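Local coordinates for protein aminopentol aminotransferase (Sphingopyxis macrogoltabida, PDB 6HBS) that deaminates aminopentol (HFB1) to its 2-keto product during fumonisin B1 degradation, using pyridoxal 5'-phosphate as cofactor and preferring pyruvate as amino group acceptor, at residues F114-T124 with F288-A296; R135-H146 with G187-R198. All coordinates share one frame; numbering follows the deposited sequence.

Contact 1 of 2, residues F114-T124 with F288-A296; sequences FCKNGSDATST and FWFSAVPMA. With PLP (pyridoxal-5'-phosphate), chain C.
The indole of Trp289 lies flat against Cys115, whose CB stands 3.4 Å from the centroid of the six-membered ring, almost on the ring normal, in a CH-pi contact. The ring packs on the turn between strand 111-115 and helix 118-133, whose N terminus holds the cofactor phosphate in this class-III, fold-type I aminotransferase. With its SG between the backbone N and the carbonyl carbon (chi1 47°), Cys115 directs the sulfur onward along that normal, 5.0 Å from the same Trp289 centroid, and leaves the touching to CB. Lys116 N sits over the same face. Asp120 passes obliquely by the indole, its carboxylate turned 25° from the ring plane. Two backbone N-H groups grip Asp120 OD2: Lys116 N meets the anti lone pair, while Asn117 N comes from above the carboxylate plane at 2.8 Å in a nearly straight bond; Asn117 ND2 of the second subunit donates to the same oxygen. The indole NE1 instead reaches across the dimer interface to Asn117 OD1 of the second subunit. An alanine in place of Trp289 is likely to leave that amide oxygen without its indole donor and strip the cover from Cys115 CB. Lys116, bent at chi2 and chi3, slides past the indole in the opposite direction and brings its CE within 3.1 Å of Phe288 O; its NZ bonds to Pro265 O and, through a water 2.8 Å from NZ, to Ser291 O. A second water joins Cys115 O to Trp289 O. At the helix start, Gly118 N donates to PLP O3P at 2.9 Å, and a CB on Gly118 would clash with O4P. Ser119 grips PLP O2P twice, through its backbone N and through OG at 2.7 Å.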
loop_
_atom_site.group_PDB
_atom_site.type_symbol
_atom_site.label_atom_id
_atom_site.label_comp_id
_atom_site.label_asym_id
_atom_site.label_seq_id
_atom_site.Cartn_x
_atom_site.Cartn_y
_atom_site.Cartn_z
ATOM N N PHE A 114 -6.848 -1.735 -9.207
ATOM C CA PHE A 114 -6.514 -0.707 -8.242
ATOM C C PHE A 114 -5.843 -1.357 -7.046
ATOM O O PHE A 114 -6.268 -2.450 -6.597
ATOM C CB PHE A 114 -7.755 0.117 -7.862
ATOM C CG PHE A 114 -8.346 0.823 -9.058
ATOM C CD1 PHE A 114 -7.655 1.849 -9.673
ATOM C CD2 PHE A 114 -9.534 0.396 -9.627
ATOM C CE1 PHE A 114 -8.137 2.436 -10.830
ATOM C CE2 PHE A 114 -9.998 0.965 -10.804
ATOM C CZ PHE A 114 -9.296 1.973 -11.406
ATOM N N CYS A 115 -4.833 -0.654 -6.524
ATOM C CA CYS A 115 -4.020 -1.063 -5.371
ATOM C C CYS A 115 -3.676 0.185 -4.545
ATOM O O CYS A 115 -4.350 1.214 -4.685
ATOM C CB CYS A 115 -2.784 -1.818 -5.853
ATOM S SG CYS A 115 -1.946 -0.954 -7.213
ATOM N N LYS A 116 -2.692 0.096 -3.640
ATOM C CA LYS A 116 -2.374 1.240 -2.797
ATOM C C LYS A 116 -1.113 1.959 -3.280
ATOM O O LYS A 116 -1.156 3.154 -3.514
ATOM C CB LYS A 116 -2.205 0.837 -1.334
ATOM C CG LYS A 116 -3.508 0.577 -0.599
ATOM C CD LYS A 116 -4.408 1.793 -0.407
ATOM C CE LYS A 116 -5.617 1.760 -1.306
ATOM N NZ LYS A 116 -6.610 2.759 -0.893
ATOM N N ASN A 117 0.003 1.227 -3.309
ATOM C CA ASN A 117 1.316 1.757 -3.569
ATOM C C ASN A 117 1.607 1.638 -5.066
ATOM O O ASN A 117 1.146 0.691 -5.700
ATOM C CB ASN A 117 2.420 0.990 -2.843
ATOM C CG ASN A 117 2.258 0.900 -1.338
ATOM O OD1 ASN A 117 2.107 1.913 -0.659
ATOM N ND2 ASN A 117 2.381 -0.310 -0.785
ATOM N N GLY A 118 2.427 2.553 -5.606
ATOM C CA GLY A 118 2.910 2.400 -6.945
ATOM C C GLY A 118 3.717 1.115 -7.124
ATOM O O GLY A 118 3.639 0.486 -8.183
ATOM N N SER A 119 4.422 0.714 -6.058
ATOM C CA SER A 119 5.197 -0.529 -5.993
ATOM C C SER A 119 4.280 -1.759 -6.179
ATOM O O SER A 119 4.720 -2.765 -6.691
ATOM C CB SER A 119 5.985 -0.599 -4.698
ATOM O OG SER A 119 6.978 0.428 -4.629
ATOM N N ASP A 120 3.019 -1.670 -5.694
ATOM C CA ASP A 120 2.009 -2.713 -5.877
ATOM C C ASP A 120 1.713 -2.888 -7.378
ATOM O O ASP A 120 1.592 -4.040 -7.857
ATOM C CB ASP A 120 0.690 -2.375 -5.149
ATOM C CG ASP A 120 0.756 -2.135 -3.644
ATOM O OD1 ASP A 120 1.775 -2.497 -3.018
ATOM O OD2 ASP A 120 -0.240 -1.568 -3.087
ATOM N N ALA A 121 1.569 -1.763 -8.105
ATOM C CA ALA A 121 1.227 -1.799 -9.527
ATOM C C ALA A 121 2.411 -2.348 -10.337
ATOM O O ALA A 121 2.221 -3.124 -11.227
ATOM C CB ALA A 121 0.794 -0.447 -10.033
ATOM N N THR A 122 3.638 -1.945 -10.014
ATOM C CA THR A 122 4.787 -2.424 -10.812
ATOM C C THR A 122 5.054 -3.908 -10.543
ATOM O O THR A 122 5.380 -4.651 -11.473
ATOM C CB THR A 122 6.027 -1.555 -10.597
ATOM O OG1 THR A 122 6.414 -1.611 -9.219
ATOM C CG2 THR A 122 5.813 -0.127 -11.050
ATOM N N SER A 123 4.906 -4.339 -9.286
ATOM C CA SER A 123 5.069 -5.727 -8.895
ATOM C C SER A 123 3.998 -6.602 -9.553
ATOM O O SER A 123 4.304 -7.686 -10.043
ATOM C CB SER A 123 5.050 -5.870 -7.410
ATOM O OG SER A 123 6.288 -5.458 -6.867
ATOM N N THR A 124 2.750 -6.094 -9.585
ATOM C CA THR A 124 1.646 -6.769 -10.244
ATOM C C THR A 124 1.960 -6.918 -11.742
ATOM O O THR A 124 1.731 -8.005 -12.316
ATOM C CB THR A 124 0.293 -6.086 -10.000
ATOM O OG1 THR A 124 0.032 -6.024 -8.590
ATOM C CG2 THR A 124 -0.836 -6.836 -10.673
ATOM N N PHE A 288 -6.824 -2.905 1.813
ATOM C CA PHE A 288 -7.229 -1.537 1.628
ATOM C C PHE A 288 -7.452 -1.226 0.148
ATOM O O PHE A 288 -7.776 -0.093 -0.198
ATOM C CB PHE A 288 -6.207 -0.588 2.245
ATOM C CG PHE A 288 -6.045 -0.713 3.738
ATOM C CD1 PHE A 288 -7.128 -0.556 4.594
ATOM C CD2 PHE A 288 -4.808 -0.969 4.294
ATOM C CE1 PHE A 288 -6.969 -0.699 5.973
ATOM C CE2 PHE A 288 -4.645 -1.081 5.674
ATOM C CZ PHE A 288 -5.730 -0.957 6.515
ATOM N N TRP A 289 -7.274 -2.222 -0.725
ATOM C CA TRP A 289 -7.276 -1.982 -2.185
ATOM C C TRP A 289 -8.669 -1.651 -2.715
ATOM O O TRP A 289 -8.769 -1.168 -3.847
ATOM C CB TRP A 289 -6.675 -3.174 -2.948
ATOM C CG TRP A 289 -5.198 -3.380 -2.743
ATOM C CD1 TRP A 289 -4.412 -2.913 -1.723
ATOM C CD2 TRP A 289 -4.314 -4.141 -3.597
ATOM N NE1 TRP A 289 -3.105 -3.304 -1.907
ATOM C CE2 TRP A 289 -3.023 -4.073 -3.032
ATOM C CE3 TRP A 289 -4.490 -4.850 -4.785
ATOM C CZ2 TRP A 289 -1.924 -4.739 -3.594
ATOM C CZ3 TRP A 289 -3.405 -5.501 -5.345
ATOM C CH2 TRP A 289 -2.137 -5.408 -4.773
ATOM N N PHE A 290 -9.727 -1.963 -1.947
ATOM C CA PHE A 290 -11.103 -1.850 -2.402
ATOM C C PHE A 290 -11.810 -0.673 -1.712
ATOM O O PHE A 290 -13.029 -0.528 -1.850
ATOM C CB PHE A 290 -11.830 -3.190 -2.210
ATOM C CG PHE A 290 -11.071 -4.318 -2.869
ATOM C CD1 PHE A 290 -11.046 -4.422 -4.242
ATOM C CD2 PHE A 290 -10.258 -5.153 -2.134
ATOM C CE1 PHE A 290 -10.277 -5.394 -4.868
ATOM C CE2 PHE A 290 -9.507 -6.137 -2.756
ATOM C CZ PHE A 290 -9.525 -6.261 -4.122
ATOM N N SER A 291 -11.046 0.180 -1.021
ATOM C CA SER A 291 -11.611 1.295 -0.271
ATOM C C SER A 291 -12.153 2.381 -1.224
ATOM O O SER A 291 -11.476 2.802 -2.167
ATOM C CB SER A 291 -10.599 1.863 0.679
ATOM O OG SER A 291 -10.139 0.862 1.563
ATOM N N ALA A 292 -13.381 2.855 -0.926
ATOM C CA ALA A 292 -14.140 3.727 -1.789
ATOM C C ALA A 292 -13.686 5.193 -1.730
ATOM O O ALA A 292 -13.781 5.869 -2.744
ATOM C CB ALA A 292 -15.607 3.632 -1.432
ATOM N N VAL A 293 -13.260 5.719 -0.582
ATOM C CA VAL A 293 -13.007 7.168 -0.487
ATOM C C VAL A 293 -11.870 7.568 -1.445
ATOM O O VAL A 293 -11.995 8.541 -2.180
ATOM C CB VAL A 293 -12.795 7.644 0.958
ATOM C CG1 VAL A 293 -12.279 9.093 1.057
ATOM C CG2 VAL A 293 -14.104 7.530 1.755
ATOM N N PRO A 294 -10.727 6.859 -1.490
ATOM C CA PRO A 294 -9.684 7.177 -2.466
ATOM C C PRO A 294 -10.199 7.049 -3.901
ATOM O O PRO A 294 -9.776 7.812 -4.748
ATOM C CB PRO A 294 -8.551 6.204 -2.124
ATOM C CG PRO A 294 -8.782 5.916 -0.660
ATOM C CD PRO A 294 -10.290 5.839 -0.527
ATOM N N MET A 295 -11.146 6.128 -4.152
ATOM C CA MET A 295 -11.700 5.975 -5.461
ATOM C C MET A 295 -12.578 7.181 -5.841
ATOM O O MET A 295 -12.577 7.615 -7.028
ATOM C CB MET A 295 -12.494 4.681 -5.580
ATOM C CG MET A 295 -11.605 3.451 -5.491
ATOM S SD MET A 295 -12.553 1.989 -5.863
ATOM C CE MET A 295 -11.380 0.765 -5.301
ATOM N N ALA A 296 -13.334 7.706 -4.879
ATOM C CA ALA A 296 -14.164 8.902 -5.102
ATOM C C ALA A 296 -13.274 10.113 -5.422
ATOM O O ALA A 296 -13.575 10.926 -6.339
ATOM C CB ALA A 296 -15.048 9.154 -3.885
HETATM N N1 PLP C . 7.645 3.880 -9.989
HETATM C C2 PLP C . 8.091 5.148 -10.123
HETATM C C2A PLP C . 8.566 5.681 -11.454
HETATM C C3 PLP C . 8.044 6.043 -8.970
HETATM O O3 PLP C . 8.469 7.320 -9.072
HETATM C C4 PLP C . 7.518 5.534 -7.683
HETATM C C4A PLP C . 7.469 6.478 -6.535
HETATM C C5 PLP C . 7.119 4.095 -7.654
HETATM C C6 PLP C . 7.185 3.358 -8.830
HETATM C C5A PLP C . 6.579 3.418 -6.396
HETATM O O4P PLP C . 5.408 4.103 -5.882
HETATM P P PLP C . 5.221 3.991 -4.286
HETATM O O1P PLP C . 6.283 4.754 -3.635
HETATM O O2P PLP C . 5.371 2.526 -3.989
HETATM O O3P PLP C . 3.836 4.580 -4.126
HETATM O O HOH W 1 -7.370 1.086 -4.484
HETATM O O HOH W 2 -8.777 2.693 -2.728
#

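Contact 2 of 2, residues R135-H146 with G187-R198; sequences RKTILCAKGAYH and GDIAAVFATPFR. With PLP (pyridoxal-5'-phosphate), chain C.
Lys142 O is gripped end-on by Arg198, with NH1 at 2.9 Å and NH2 at 3.0 Å, both near the guanidinium plane. The arginine chain, CG anti to the backbone N (chi1 -176°) and bent at chi2, carries the group to the type II turn Ala141-Ala144, where a CB on Gly143 would collide with NH2; Glu203 pairs with NE. At the other end Asp188 binds through both carboxylate oxygens, each met from above its plane: OD2 by Thr137 OG1 at 2.7 Å and OD1 by Lys136 N at 2.9 Å. Arg135 NH2 donates to Ile189 O at 3.0 Å in the guanidinium plane, while its NH1 goes to Thr223 O. Between these ends, strands 137-141 and 189-194 run parallel in the central sheet of the PLP-binding domain, with a beta bulge shifting the register between Thr137 and Ile138. Ile189 CD1 meets Thr137 CG2 and Leu139 CD1 on one sheet face; on the other, Ile138 CG2 touches Phe193 CD1 at 3.6 Å. The Phe193 edge points at the face of His146, planes at 65°, a T-shaped pair. His146, hydrogen-bonded at ND1 to Asp230, and Tyr145, its ring edge toward PLP C3, all belong to the cofactor pocket. A water in the imidazole plane, 2.7 Å from His146 NE2, accepts from Ala141 N and donates to Phe193 O.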
loop_
_atom_site.group_PDB
_atom_site.type_symbol
_atom_site.label_atom_id
_atom_site.label_comp_id
_atom_site.label_asym_id
_atom_site.label_seq_id
_atom_site.Cartn_x
_atom_site.Cartn_y
_atom_site.Cartn_z
ATOM N N ARG A 135 7.570 -16.906 -19.319
ATOM C CA ARG A 135 9.008 -16.632 -19.335
ATOM C C ARG A 135 9.419 -15.925 -18.046
ATOM O O ARG A 135 8.566 -15.481 -17.241
ATOM C CB ARG A 135 9.401 -15.752 -20.520
ATOM C CG ARG A 135 9.040 -16.360 -21.862
ATOM C CD ARG A 135 9.061 -15.284 -22.922
ATOM N NE ARG A 135 8.443 -15.699 -24.168
ATOM C CZ ARG A 135 8.022 -14.875 -25.108
ATOM N NH1 ARG A 135 7.392 -15.375 -26.155
ATOM N NH2 ARG A 135 8.228 -13.569 -25.008
ATOM N N LYS A 136 10.730 -15.810 -17.843
ATOM C CA LYS A 136 11.236 -15.379 -16.560
ATOM C C LYS A 136 11.761 -13.936 -16.566
ATOM O O LYS A 136 11.678 -13.275 -15.510
ATOM C CB LYS A 136 12.355 -16.307 -16.099
ATOM C CG LYS A 136 11.918 -17.732 -15.817
ATOM C CD LYS A 136 13.049 -18.559 -15.309
ATOM C CE LYS A 136 12.658 -19.986 -15.015
ATOM N NZ LYS A 136 13.828 -20.736 -14.508
ATOM N N THR A 137 12.353 -13.473 -17.684
ATOM C CA THR A 137 13.251 -12.320 -17.603
ATOM C C THR A 137 12.463 -11.010 -17.712
ATOM O O THR A 137 11.704 -10.772 -18.653
ATOM C CB THR A 137 14.410 -12.385 -18.615
ATOM O OG1 THR A 137 15.155 -13.592 -18.385
ATOM C CG2 THR A 137 15.332 -11.191 -18.467
ATOM N N ILE A 138 12.711 -10.139 -16.741
ATOM C CA ILE A 138 12.171 -8.779 -16.740
ATOM C C ILE A 138 13.315 -7.807 -17.075
ATOM O O ILE A 138 14.333 -7.806 -16.403
ATOM C CB ILE A 138 11.531 -8.464 -15.371
ATOM C CG1 ILE A 138 10.366 -9.411 -15.084
ATOM C CG2 ILE A 138 11.112 -7.009 -15.297
ATOM C CD1 ILE A 138 9.129 -9.176 -15.899
ATOM N N LEU A 139 13.137 -7.004 -18.122
ATOM C CA LEU A 139 14.184 -6.030 -18.498
ATOM C C LEU A 139 13.880 -4.653 -17.895
ATOM O O LEU A 139 12.827 -4.080 -18.186
ATOM C CB LEU A 139 14.263 -5.938 -20.020
ATOM C CG LEU A 139 14.708 -7.219 -20.738
ATOM C CD1 LEU A 139 14.827 -6.993 -22.240
ATOM C CD2 LEU A 139 15.979 -7.766 -20.131
ATOM N N CYS A 140 14.832 -4.105 -17.136
ATOM C CA CYS A 140 14.707 -2.749 -16.578
ATOM C C CYS A 140 15.966 -1.954 -16.954
ATOM O O CYS A 140 17.015 -2.536 -17.240
ATOM C CB CYS A 140 14.539 -2.793 -15.061
ATOM S SG CYS A 140 13.052 -3.708 -14.565
ATOM N N ALA A 141 15.829 -0.629 -17.003
ATOM C CA ALA A 141 16.945 0.276 -17.236
ATOM C C ALA A 141 17.812 0.320 -15.980
ATOM O O ALA A 141 17.271 0.388 -14.863
ATOM C CB ALA A 141 16.398 1.646 -17.566
ATOM N N LYS A 142 19.148 0.303 -16.149
ATOM C CA LYS A 142 20.079 0.496 -15.053
ATOM C C LYS A 142 19.736 1.796 -14.316
ATOM O O LYS A 142 19.567 2.841 -14.952
ATOM C CB LYS A 142 21.523 0.678 -15.537
ATOM C CG LYS A 142 22.185 -0.570 -16.073
ATOM C CD LYS A 142 23.537 -0.308 -16.759
ATOM C CE LYS A 142 24.058 -1.528 -17.501
ATOM N NZ LYS A 142 23.331 -1.736 -18.784
ATOM N N GLY A 143 19.604 1.695 -12.997
ATOM C CA GLY A 143 19.324 2.820 -12.095
ATOM C C GLY A 143 17.875 3.310 -12.138
ATOM O O GLY A 143 17.580 4.300 -11.517
ATOM N N ALA A 144 16.973 2.671 -12.885
ATOM C CA ALA A 144 15.591 3.130 -12.925
ATOM C C ALA A 144 14.857 2.692 -11.648
ATOM O O ALA A 144 14.936 1.536 -11.254
ATOM C CB ALA A 144 14.896 2.619 -14.142
ATOM N N TYR A 145 14.138 3.638 -11.029
ATOM C CA TYR A 145 13.355 3.386 -9.813
ATOM C C TYR A 145 11.930 2.951 -10.189
ATOM O O TYR A 145 11.201 3.705 -10.826
ATOM C CB TYR A 145 13.339 4.631 -8.917
ATOM C CG TYR A 145 12.693 4.396 -7.575
ATOM C CD1 TYR A 145 13.440 3.909 -6.521
ATOM C CD2 TYR A 145 11.330 4.633 -7.361
ATOM C CE1 TYR A 145 12.865 3.670 -5.283
ATOM C CE2 TYR A 145 10.743 4.400 -6.119
ATOM C CZ TYR A 145 11.522 3.931 -5.076
ATOM O OH TYR A 145 11.015 3.665 -3.834
ATOM N N HIS A 146 11.558 1.724 -9.782
ATOM C CA HIS A 146 10.238 1.165 -10.013
ATOM C C HIS A 146 9.512 0.837 -8.702
ATOM O O HIS A 146 8.424 0.278 -8.728
ATOM C CB HIS A 146 10.324 -0.065 -10.921
ATOM C CG HIS A 146 10.723 0.265 -12.315
ATOM N ND1 HIS A 146 9.952 1.084 -13.115
ATOM C CD2 HIS A 146 11.786 -0.124 -13.056
ATOM C CE1 HIS A 146 10.547 1.199 -14.294
ATOM N NE2 HIS A 146 11.661 0.456 -14.290
ATOM N N GLY A 187 14.485 -15.478 -26.190
ATOM C CA GLY A 187 13.337 -16.372 -25.988
ATOM C C GLY A 187 12.748 -16.306 -24.573
ATOM O O GLY A 187 11.767 -17.000 -24.268
ATOM N N ASP A 188 13.331 -15.511 -23.677
ATOM C CA ASP A 188 12.899 -15.589 -22.277
ATOM C C ASP A 188 12.456 -14.224 -21.742
ATOM O O ASP A 188 12.462 -14.045 -20.527
ATOM C CB ASP A 188 13.999 -16.155 -21.388
ATOM C CG ASP A 188 13.535 -16.459 -19.971
ATOM O OD1 ASP A 188 12.434 -17.031 -19.808
ATOM O OD2 ASP A 188 14.262 -16.103 -19.046
ATOM N N ILE A 189 12.109 -13.270 -22.608
ATOM C CA ILE A 189 11.733 -11.923 -22.079
ATOM C C ILE A 189 10.221 -11.913 -21.793
ATOM O O ILE A 189 9.383 -12.087 -22.676
ATOM C CB ILE A 189 12.134 -10.757 -22.995
ATOM C CG1 ILE A 189 13.622 -10.798 -23.367
ATOM C CG2 ILE A 189 11.731 -9.427 -22.348
ATOM C CD1 ILE A 189 14.544 -10.818 -22.193
ATOM N N ALA A 190 9.894 -11.668 -20.528
ATOM C CA ALA A 190 8.494 -11.566 -20.094
ATOM C C ALA A 190 7.993 -10.138 -20.319
ATOM O O ALA A 190 6.860 -9.917 -20.756
ATOM C CB ALA A 190 8.396 -11.960 -18.649
ATOM N N ALA A 191 8.855 -9.152 -20.025
ATOM C CA ALA A 191 8.492 -7.755 -20.148
ATOM C C ALA A 191 9.716 -6.838 -20.205
ATOM O O ALA A 191 10.797 -7.189 -19.708
ATOM C CB ALA A 191 7.631 -7.369 -18.979
ATOM N N VAL A 192 9.478 -5.649 -20.767
ATOM C CA VAL A 192 10.336 -4.466 -20.694
ATOM C C VAL A 192 9.609 -3.397 -19.862
ATOM O O VAL A 192 8.490 -2.976 -20.215
ATOM C CB VAL A 192 10.585 -3.874 -22.104
ATOM C CG1 VAL A 192 11.267 -2.512 -22.024
ATOM C CG2 VAL A 192 11.372 -4.814 -22.999
ATOM N N PHE A 193 10.246 -2.947 -18.795
ATOM C CA PHE A 193 9.794 -1.800 -18.024
ATOM C C PHE A 193 10.585 -0.581 -18.495
ATOM O O PHE A 193 11.841 -0.648 -18.589
ATOM C CB PHE A 193 10.048 -1.981 -16.527
ATOM C CG PHE A 193 9.052 -2.848 -15.800
ATOM C CD1 PHE A 193 8.931 -4.193 -16.086
ATOM C CD2 PHE A 193 8.234 -2.303 -14.812
ATOM C CE1 PHE A 193 8.019 -4.988 -15.398
ATOM C CE2 PHE A 193 7.327 -3.095 -14.132
ATOM C CZ PHE A 193 7.213 -4.433 -14.424
ATOM N N ALA A 194 9.857 0.512 -18.756
ATOM C CA ALA A 194 10.432 1.823 -19.056
ATOM C C ALA A 194 9.643 2.915 -18.315
ATOM O O ALA A 194 8.440 2.945 -18.404
ATOM C CB ALA A 194 10.383 2.036 -20.541
ATOM N N THR A 195 10.346 3.824 -17.632
ATOM C CA THR A 195 9.804 5.122 -17.254
ATOM C C THR A 195 9.733 5.975 -18.518
ATOM O O THR A 195 10.471 5.754 -19.478
ATOM C CB THR A 195 10.623 5.794 -16.148
ATOM O OG1 THR A 195 11.958 6.092 -16.564
ATOM C CG2 THR A 195 10.649 4.953 -14.899
ATOM N N PRO A 196 8.798 6.928 -18.606
ATOM C CA PRO A 196 8.568 7.634 -19.860
ATOM C C PRO A 196 9.629 8.697 -20.171
ATOM O O PRO A 196 9.730 9.100 -21.314
ATOM C CB PRO A 196 7.183 8.266 -19.709
ATOM C CG PRO A 196 6.969 8.360 -18.213
ATOM C CD PRO A 196 7.812 7.289 -17.564
ATOM N N PHE A 197 10.403 9.106 -19.169
ATOM C CA PHE A 197 11.688 9.787 -19.387
ATOM C C PHE A 197 12.638 9.356 -18.267
ATOM O O PHE A 197 12.222 8.625 -17.333
ATOM C CB PHE A 197 11.495 11.304 -19.530
ATOM C CG PHE A 197 10.892 12.049 -18.369
ATOM C CD1 PHE A 197 9.514 12.174 -18.235
ATOM C CD2 PHE A 197 11.715 12.692 -17.451
ATOM C CE1 PHE A 197 8.975 12.902 -17.179
ATOM C CE2 PHE A 197 11.174 13.414 -16.391
ATOM C CZ PHE A 197 9.806 13.504 -16.246
ATOM N N ARG A 198 13.906 9.784 -18.341
ATOM C CA ARG A 198 14.863 9.485 -17.309
ATOM C C ARG A 198 14.659 10.478 -16.164
ATOM O O ARG A 198 14.899 11.700 -16.337
ATOM C CB ARG A 198 16.297 9.577 -17.838
ATOM C CG ARG A 198 17.352 9.176 -16.817
ATOM C CD ARG A 198 17.296 7.688 -16.526
ATOM N NE ARG A 198 18.388 7.289 -15.654
ATOM C CZ ARG A 198 18.643 6.038 -15.298
ATOM N NH1 ARG A 198 17.775 5.069 -15.578
ATOM N NH2 ARG A 198 19.782 5.786 -14.678
HETATM N N1 PLP C . 7.645 3.880 -9.989
HETATM C C2 PLP C . 8.091 5.148 -10.123
HETATM C C2A PLP C . 8.566 5.681 -11.454
HETATM C C3 PLP C . 8.044 6.043 -8.970
HETATM O O3 PLP C . 8.469 7.320 -9.072
HETATM C C4 PLP C . 7.518 5.534 -7.683
HETATM C C4A PLP C . 7.469 6.478 -6.535
HETATM C C5 PLP C . 7.119 4.095 -7.654
HETATM C C6 PLP C . 7.185 3.358 -8.830
HETATM C C5A PLP C . 6.579 3.418 -6.396
HETATM O O4P PLP C . 5.408 4.103 -5.882
HETATM P P PLP C . 5.221 3.991 -4.286
HETATM O O1P PLP C . 6.283 4.754 -3.635
HETATM O O2P PLP C . 5.371 2.526 -3.989
HETATM O O3P PLP C . 3.836 4.580 -4.126
HETATM O O HOH W 3 13.131 0.543 -16.532
#

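From the N terminus, the chain first lays down residues 114-124, leaving edge strand 111-115 of the seven-stranded sheet and entering helix 118-133. That helix leads directly to strand 137-141, next to the opposite edge. After strand 167-170 and helix 175-184, the chain returns as strand 189-194, and contact 2 closes a loop of 40 intervening residues. Only much later do residues 288-296 come back to 114-124, so contact 1 spans the whole of contact 2. Helix 118-133 ties them: Thr122 OG1 probably hydrogen-bonds His146 O at 2.8 Å, and Thr122 O packs on Phe193 CZ. Both contacts border the same PLP, contact 1 at its phosphate and contact 2 beside its ring.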